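Local coordinates for fructokinase (Silicibacter sp., PDB 3C8U), which probably phosphorylates fructose or a related small substrate at the expense of ATP, as a P-loop kinase, at residues Q19-G29 with I147-E155. Sequence-based numbering, arbitrary orientation.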
loop_
_atom_site.group_PDB
_atom_site.type_symbol
_atom_site.label_atom_id
_atom_site.label_comp_id
_atom_site.label_asym_id
_atom_site.label_seq_id
_atom_site.Cartn_x
_atom_site.Cartn_y
_atom_site.Cartn_z
ATOM N N GLN A 19 12.301 3.749 20.777
ATOM C CA GLN A 19 12.518 2.542 19.964
ATOM C C GLN A 19 13.696 2.719 18.985
ATOM O O GLN A 19 13.717 3.645 18.186
ATOM C CB GLN A 19 11.249 2.158 19.193
ATOM C CG GLN A 19 11.388 0.898 18.399
ATOM C CD GLN A 19 10.055 0.403 17.853
ATOM O OE1 GLN A 19 9.052 0.324 18.584
ATOM N NE2 GLN A 19 10.036 0.059 16.568
ATOM N N PRO A 20 14.687 1.828 19.053
ATOM C CA PRO A 20 15.775 1.970 18.085
ATOM C C PRO A 20 15.343 1.747 16.650
ATOM O O PRO A 20 14.512 0.896 16.332
ATOM C CB PRO A 20 16.778 0.873 18.496
ATOM C CG PRO A 20 16.478 0.583 19.912
ATOM C CD PRO A 20 14.983 0.822 20.092
ATOM N N GLY A 21 15.945 2.549 15.798
ATOM C CA GLY A 21 15.833 2.346 14.368
ATOM C C GLY A 21 14.635 3.068 13.822
ATOM O O GLY A 21 14.072 3.937 14.443
ATOM N N ARG A 22 14.231 2.661 12.645
ATOM C CA ARG A 22 13.172 3.350 11.951
ATOM C C ARG A 22 11.838 2.681 12.275
ATOM O O ARG A 22 11.745 1.457 12.434
ATOM C CB ARG A 22 13.468 3.314 10.451
ATOM C CG ARG A 22 12.475 4.033 9.634
ATOM C CD ARG A 22 12.851 4.025 8.173
ATOM N NE ARG A 22 14.026 4.838 7.895
ATOM C CZ ARG A 22 15.201 4.372 7.514
ATOM N NH1 ARG A 22 15.409 3.069 7.377
ATOM N NH2 ARG A 22 16.185 5.208 7.288
ATOM N N GLN A 23 10.807 3.498 12.380
ATOM C CA GLN A 23 9.438 3.009 12.646
ATOM C C GLN A 23 8.641 2.899 11.349
ATOM O O GLN A 23 8.817 3.680 10.423
ATOM C CB GLN A 23 8.756 3.890 13.693
ATOM C CG GLN A 23 9.363 3.640 15.107
ATOM C CD GLN A 23 8.845 4.576 16.180
ATOM O OE1 GLN A 23 8.218 4.132 17.126
ATOM N NE2 GLN A 23 9.087 5.871 16.024
ATOM N N LEU A 24 7.832 1.852 11.306
ATOM C CA LEU A 24 6.935 1.535 10.175
ATOM C C LEU A 24 5.463 1.708 10.518
ATOM O O LEU A 24 4.922 1.173 11.488
ATOM C CB LEU A 24 7.175 0.116 9.687
ATOM C CG LEU A 24 8.599 -0.298 9.249
ATOM C CD1 LEU A 24 8.539 -1.654 8.541
ATOM C CD2 LEU A 24 9.157 0.692 8.321
ATOM N N VAL A 25 4.821 2.475 9.669
ATOM C CA VAL A 25 3.386 2.678 9.720
ATOM C C VAL A 25 2.765 2.191 8.439
ATOM O O VAL A 25 3.115 2.638 7.341
ATOM C CB VAL A 25 3.014 4.183 9.986
ATOM C CG1 VAL A 25 1.484 4.399 9.914
ATOM C CG2 VAL A 25 3.554 4.662 11.328
ATOM N N ALA A 26 1.852 1.240 8.594
ATOM C CA ALA A 26 1.123 0.641 7.459
ATOM C C ALA A 26 -0.197 1.348 7.187
ATOM O O ALA A 26 -0.966 1.632 8.097
ATOM C CB ALA A 26 0.888 -0.847 7.708
ATOM N N LEU A 27 -0.422 1.664 5.914
ATOM C CA LEU A 27 -1.725 2.158 5.445
ATOM C C LEU A 27 -2.206 1.192 4.389
ATOM O O LEU A 27 -1.624 1.093 3.313
ATOM C CB LEU A 27 -1.627 3.566 4.850
ATOM C CG LEU A 27 -2.978 4.033 4.248
ATOM C CD1 LEU A 27 -4.050 4.146 5.335
ATOM C CD2 LEU A 27 -2.852 5.354 3.512
ATOM N N SER A 28 -3.216 0.421 4.755
ATOM C CA SER A 28 -3.759 -0.634 3.904
ATOM C C SER A 28 -5.107 -0.216 3.357
ATOM O O SER A 28 -6.016 0.190 4.092
ATOM C CB SER A 28 -3.898 -1.956 4.653
ATOM O OG SER A 28 -3.864 -3.078 3.780
ATOM N N GLY A 29 -5.186 -0.279 2.036
ATOM C CA GLY A 29 -6.427 -0.051 1.308
ATOM C C GLY A 29 -6.802 -1.185 0.380
ATOM O O GLY A 29 -6.420 -2.341 0.556
ATOM N N ILE A 147 5.232 -6.763 11.886
ATOM C CA ILE A 147 6.346 -5.844 11.543
ATOM C C ILE A 147 5.957 -4.385 11.772
ATOM O O ILE A 147 6.784 -3.532 12.036
ATOM C CB ILE A 147 6.762 -5.946 10.032
ATOM C CG1 ILE A 147 7.190 -7.357 9.662
ATOM C CG2 ILE A 147 7.961 -5.039 9.696
ATOM C CD1 ILE A 147 7.604 -7.447 8.216
ATOM N N TRP A 148 4.679 -4.111 11.617
ATOM C CA TRP A 148 4.194 -2.746 11.678
ATOM C C TRP A 148 4.254 -2.223 13.116
ATOM O O TRP A 148 3.959 -2.953 14.063
ATOM C CB TRP A 148 2.750 -2.611 11.191
ATOM C CG TRP A 148 2.385 -3.269 9.861
ATOM C CD1 TRP A 148 1.213 -3.872 9.568
ATOM C CD2 TRP A 148 3.210 -3.395 8.689
ATOM N NE1 TRP A 148 1.231 -4.357 8.281
ATOM C CE2 TRP A 148 2.443 -4.060 7.711
ATOM C CE3 TRP A 148 4.509 -2.988 8.369
ATOM C CZ2 TRP A 148 2.938 -4.345 6.440
ATOM C CZ3 TRP A 148 5.004 -3.265 7.099
ATOM C CH2 TRP A 148 4.215 -3.935 6.147
ATOM N N ASP A 149 4.582 -0.938 13.267
ATOM C CA ASP A 149 4.511 -0.313 14.580
ATOM C C ASP A 149 3.137 0.248 14.850
ATOM O O ASP A 149 2.630 0.196 15.968
ATOM C CB ASP A 149 5.619 0.731 14.754
ATOM C CG ASP A 149 6.991 0.099 14.704
ATOM O OD1 ASP A 149 7.332 -0.723 15.596
ATOM O OD2 ASP A 149 7.754 0.442 13.790
ATOM N N VAL A 150 2.541 0.790 13.793
ATOM C CA VAL A 150 1.163 1.290 13.815
ATOM C C VAL A 150 0.552 0.885 12.481
ATOM O O VAL A 150 1.210 0.897 11.445
ATOM C CB VAL A 150 1.048 2.840 14.012
ATOM C CG1 VAL A 150 -0.426 3.312 14.046
ATOM C CG2 VAL A 150 1.819 3.312 15.279
ATOM N N SER A 151 -0.690 0.476 12.519
ATOM C CA SER A 151 -1.396 0.122 11.298
ATOM C C SER A 151 -2.726 0.840 11.184
ATOM O O SER A 151 -3.464 1.072 12.174
ATOM C CB SER A 151 -1.592 -1.385 11.210
ATOM O OG SER A 151 -2.633 -1.786 12.091
ATOM N N ILE A 152 -2.985 1.214 9.940
ATOM C CA ILE A 152 -4.162 1.969 9.529
ATOM C C ILE A 152 -4.856 1.264 8.370
ATOM O O ILE A 152 -4.248 0.948 7.349
ATOM C CB ILE A 152 -3.819 3.404 9.042
ATOM C CG1 ILE A 152 -2.951 4.143 10.057
ATOM C CG2 ILE A 152 -5.126 4.185 8.689
ATOM C CD1 ILE A 152 -2.295 5.422 9.536
ATOM N N ARG A 153 -6.145 1.033 8.548
ATOM C CA ARG A 153 -6.992 0.573 7.460
ATOM C C ARG A 153 -7.804 1.729 6.919
ATOM O O ARG A 153 -8.472 2.454 7.658
ATOM C CB ARG A 153 -7.908 -0.563 7.891
ATOM C CG ARG A 153 -9.082 -0.767 6.919
ATOM C CD ARG A 153 -9.916 -1.974 7.323
ATOM N NE ARG A 153 -9.204 -3.197 7.018
ATOM C CZ ARG A 153 -8.717 -4.022 7.928
ATOM N NH1 ARG A 153 -8.921 -3.760 9.223
ATOM N NH2 ARG A 153 -8.054 -5.116 7.538
ATOM N N LEU A 154 -7.664 1.914 5.610
ATOM C CA LEU A 154 -8.477 2.846 4.832
ATOM C C LEU A 154 -9.737 2.101 4.389
ATOM O O LEU A 154 -9.694 1.191 3.595
ATOM C CB LEU A 154 -7.667 3.402 3.649
ATOM C CG LEU A 154 -8.364 4.307 2.632
ATOM C CD1 LEU A 154 -9.262 5.341 3.305
ATOM C CD2 LEU A 154 -7.314 4.985 1.722
ATOM N N GLU A 155 -10.858 2.470 4.987
ATOM C CA GLU A 155 -12.143 1.799 4.746
ATOM C C GLU A 155 -13.026 2.560 3.758
ATOM O O GLU A 155 -13.449 3.678 4.010
ATOM C CB GLU A 155 -12.896 1.668 6.068
ATOM C CG GLU A 155 -14.046 0.767 5.988
ATOM C CD GLU A 155 -13.600 -0.643 6.103
ATOM O OE1 GLU A 155 -12.975 -0.961 7.137
ATOM O OE2 GLU A 155 -13.858 -1.422 5.162
HETATM O O HOH W 1 10.119 -0.772 13.130
#
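D149 and L24 grip each other twice where two parallel strands come together. The backbone N of D149 donates to L24 O (2.8 Å), while its carboxylate reaches back so that D149 OD2 accepts L24 N through the anti lone pair (2.9 Å, N-H...O 167°). D149 OD1 is met from above the carboxylate plane by Q19 NE2 at 3.0 Å, and a water bridges D149 OD2 to R22 O. An alanine in place of D149 removes both carboxylate oxygens, and the loss of these acceptors for L24 N and Q19 NE2 would probably let the loop before strand 23-28 shift. L24, its CG anti to the carbonyl carbon (chi1 -56°), sets CD1 against I147 CG2 and near the edge of the W148 indole. Beyond this start, A26 N to V150 O, I152 N to A26 O, S28 N to I152 O and L154 N to S28 O zip strands 23-28 and 150-154 together in parallel, inside the five-stranded sheet of a P-loop kinase fold; G29 probably opens the Walker A loop. On one face, A26 CB sits over the five-membered ring of W148 in a CH-pi contact, 3.4 Å from its centroid, and W148 NE1 bonds to L134 O. The other face carries V25, L27 and I152: I152 CG2 packs on L27 CD1 at 3.5 Å, I152 CD1 meets V25 CG1 at 3.9 Å, and helix 4-14 covers this face, its L7 and V11 touching I152.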